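Local coordinates for iron-regulated outer membrane protein (Neisseria meningitidis, PDB 4B7O) that probably takes up iron across the outer membrane as a TonB-dependent transporter, a beta-barrel with a plug domain, at residues G549-N554 with L594-R599. Residues are numbered along the deposited sequence; the frame is centred on the assembly and turned at random.
Sequences GTFAAN and LGASYR
With CG2 of Thr550 and CG of Tyr598 both placed trans to their own backbone nitrogens (chi1 178° for Tyr598), the two side chains run alongside each other in the same direction, and the threonine methyl meets the ring at CE1, 3.5 Å from CG2. Phe551 turns its ring the same way as Tyr598, chi1 -178°, which brings it obliquely past the neighbouring strand: CD1 approaches Ser597 O, and Phe551 CZ lies 4.2 Å from Ala596 CB. Ala553 and Ala596, a non-hydrogen-bonded pair on the same face as Phe551 and Tyr598, stand with their CA atoms 3.9 Å apart and their methyls in contact. Ala552, Ser597 and Asn554 point to the other face, where Ser597 OG lies against Ala552 CB.

Antiparallel pairing is what the example illustrates. Ala552 and Ser597 form a closed two-bond ring, Ser597 N giving to Ala552 O at 2.7 Å and Ala552 N to Ser597 O in return, and Asn554 and Gly595 repeat it two residues on. A fifth bond, from Arg599 N to Thr550 O at 2.8 Å, carries the ladder to the turn, where Asp548 OD1 accepts from the backbone nitrogens of Thr550 and Phe551. Between these rungs, CA-H...O contacts such as Ala596 CA to Ala552 O add weaker links.

The pair belongs to the wall of the TonB-dependent receptor barrel: strand 551-567 is flanked by strand 535-547, where Ala553 pairs with Tyr546, while strand 578-600 pairs on its other edge with strand 603-618, where backbone hydrogen bonds link Ala596 with Val607 and Tyr598 with Ala605.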
ATOM      1  N   GLY A 549     -16.089 -26.282  -2.348  1.00 47.76           N
ATOM      2  CA  GLY A 549     -17.196 -25.673  -1.656  1.00 47.39           C
ATOM      3  C   GLY A 549     -17.262 -25.908  -0.156  1.00 47.74           C
ATOM      4  O   GLY A 549     -18.045 -25.278   0.489  1.00 49.09           O
ATOM      5  N   THR A 550     -16.446 -26.816   0.376  1.00 46.65           N
ATOM      6  CA  THR A 550     -16.321 -27.092   1.800  1.00 46.70           C
ATOM      7  C   THR A 550     -14.881 -26.830   2.232  1.00 51.77           C
ATOM      8  O   THR A 550     -14.600 -26.037   3.147  1.00 55.87           O
ATOM      9  CB  THR A 550     -16.608 -28.580   2.100  1.00 47.01           C
ATOM     10  OG1 THR A 550     -18.023 -28.757   2.210  1.00 52.55           O
ATOM     11  CG2 THR A 550     -15.980 -29.034   3.427  1.00 47.37           C
ATOM     12  N   PHE A 551     -13.963 -27.532   1.593  1.00 47.88           N
ATOM     13  CA  PHE A 551     -12.570 -27.388   1.903  1.00 45.23           C
ATOM     14  C   PHE A 551     -12.007 -26.590   0.751  1.00 45.41           C
ATOM     15  O   PHE A 551     -12.461 -26.748  -0.386  1.00 47.64           O
ATOM     16  CB  PHE A 551     -11.911 -28.755   2.081  1.00 45.08           C
ATOM     17  CG  PHE A 551     -10.462 -28.681   2.454  1.00 47.95           C
ATOM     18  CD1 PHE A 551     -10.062 -28.223   3.711  1.00 54.43           C
ATOM     19  CD2 PHE A 551      -9.477 -29.042   1.556  1.00 53.52           C
ATOM     20  CE1 PHE A 551      -8.699 -28.108   4.057  1.00 51.83           C
ATOM     21  CE2 PHE A 551      -8.105 -28.940   1.900  1.00 54.46           C
ATOM     22  CZ  PHE A 551      -7.715 -28.461   3.148  1.00 46.32           C
ATOM     23  N   ALA A 552     -11.112 -25.655   1.069  1.00 39.74           N
ATOM     24  CA  ALA A 552     -10.381 -24.869   0.072  1.00 38.56           C
ATOM     25  C   ALA A 552      -8.888 -24.772   0.472  1.00 36.68           C
ATOM     26  O   ALA A 552      -8.542 -24.827   1.661  1.00 33.32           O
ATOM     27  CB  ALA A 552     -10.985 -23.472  -0.056  1.00 31.17           C
ATOM     28  N   ALA A 553      -8.001 -24.632  -0.505  1.00 32.01           N
ATOM     29  CA  ALA A 553      -6.596 -24.462  -0.174  1.00 36.58           C
ATOM     30  C   ALA A 553      -5.926 -23.746  -1.323  1.00 35.41           C
ATOM     31  O   ALA A 553      -6.491 -23.677  -2.411  1.00 36.07           O
ATOM     32  CB  ALA A 553      -5.883 -25.803   0.177  1.00 29.22           C
ATOM     33  N   ASN A 554      -4.743 -23.198  -1.081  1.00 34.46           N
ATOM     34  CA  ASN A 554      -3.960 -22.651  -2.166  1.00 36.54           C
ATOM     35  C   ASN A 554      -2.545 -22.480  -1.679  1.00 36.46           C
ATOM     36  O   ASN A 554      -2.320 -22.462  -0.472  1.00 31.65           O
ATOM     37  CB  ASN A 554      -4.541 -21.325  -2.647  1.00 34.46           C
ATOM     38  CG  ASN A 554      -4.793 -20.389  -1.513  1.00 43.84           C
ATOM     39  OD1 ASN A 554      -3.894 -19.699  -1.085  1.00 41.02           O
ATOM     40  ND2 ASN A 554      -6.029 -20.367  -1.011  1.00 45.80           N
ATOM     41  N   LEU A 594       0.878 -20.620   1.896  1.00 33.78           N
ATOM     42  CA  LEU A 594      -0.126 -21.616   1.806  1.00 36.47           C
ATOM     43  C   LEU A 594      -1.267 -21.066   2.578  1.00 37.38           C
ATOM     44  O   LEU A 594      -1.061 -20.395   3.588  1.00 38.19           O
ATOM     45  CB  LEU A 594       0.324 -22.928   2.474  1.00 35.06           C
ATOM     46  CG  LEU A 594       1.506 -23.656   1.829  1.00 39.58           C
ATOM     47  CD1 LEU A 594       2.400 -24.402   2.801  1.00 37.37           C
ATOM     48  CD2 LEU A 594       1.080 -24.624   0.757  1.00 39.69           C
ATOM     49  N   GLY A 595      -2.471 -21.389   2.134  1.00 38.42           N
ATOM     50  CA  GLY A 595      -3.681 -21.006   2.828  1.00 38.58           C
ATOM     51  C   GLY A 595      -4.630 -22.163   2.667  1.00 42.92           C
ATOM     52  O   GLY A 595      -4.612 -22.811   1.635  1.00 45.95           O
ATOM     53  N   ALA A 596      -5.439 -22.449   3.678  1.00 39.28           N
ATOM     54  CA  ALA A 596      -6.433 -23.497   3.582  1.00 43.60           C
ATOM     55  C   ALA A 596      -7.662 -23.020   4.359  1.00 47.86           C
ATOM     56  O   ALA A 596      -7.547 -22.168   5.239  1.00 47.51           O
ATOM     57  CB  ALA A 596      -5.876 -24.795   4.160  1.00 39.11           C
ATOM     58  N   SER A 597      -8.829 -23.566   4.062  1.00 45.41           N
ATOM     59  CA  SER A 597     -10.015 -23.230   4.836  1.00 40.52           C
ATOM     60  C   SER A 597     -11.090 -24.279   4.791  1.00 44.09           C
ATOM     61  O   SER A 597     -11.123 -25.107   3.868  1.00 46.20           O
ATOM     62  CB  SER A 597     -10.595 -21.902   4.395  1.00 40.95           C
ATOM     63  OG  SER A 597     -10.823 -21.912   3.030  1.00 42.68           O
ATOM     64  N   TYR A 598     -11.978 -24.238   5.788  1.00 40.90           N
ATOM     65  CA  TYR A 598     -12.992 -25.244   5.950  1.00 42.17           C
ATOM     66  C   TYR A 598     -14.307 -24.585   6.276  1.00 45.19           C
ATOM     67  O   TYR A 598     -14.387 -23.715   7.131  1.00 48.64           O
ATOM     68  CB  TYR A 598     -12.575 -26.214   7.034  1.00 45.64           C
ATOM     69  CG  TYR A 598     -13.595 -27.291   7.329  1.00 53.82           C
ATOM     70  CD1 TYR A 598     -13.856 -28.326   6.413  1.00 55.83           C
ATOM     71  CD2 TYR A 598     -14.257 -27.322   8.553  1.00 59.72           C
ATOM     72  CE1 TYR A 598     -14.769 -29.338   6.702  1.00 52.57           C
ATOM     73  CE2 TYR A 598     -15.168 -28.330   8.848  1.00 64.33           C
ATOM     74  CZ  TYR A 598     -15.418 -29.328   7.918  1.00 56.99           C
ATOM     75  OH  TYR A 598     -16.333 -30.287   8.229  1.00 57.40           O
ATOM     76  N   ARG A 599     -15.354 -24.970   5.582  1.00 45.76           N
ATOM     77  CA  ARG A 599     -16.647 -24.402   5.885  1.00 49.58           C
ATOM     78  C   ARG A 599     -17.740 -25.439   5.943  1.00 49.43           C
ATOM     79  O   ARG A 599     -17.993 -26.091   4.939  1.00 49.41           O
ATOM     80  CB  ARG A 599     -17.017 -23.424   4.799  1.00 54.45           C
ATOM     81  CG  ARG A 599     -16.083 -22.258   4.678  1.00 60.14           C
ATOM     82  CD  ARG A 599     -16.947 -21.083   4.307  1.00 70.55           C
ATOM     83  NE  ARG A 599     -18.059 -20.981   5.251  1.00 84.61           N
ATOM     84  CZ  ARG A 599     -19.168 -20.256   5.069  1.00 86.43           C
ATOM     85  NH1 ARG A 599     -19.356 -19.551   3.952  1.00 79.75           N
ATOM     86  NH2 ARG A 599     -20.100 -20.238   6.017  1.00 83.14           N
TER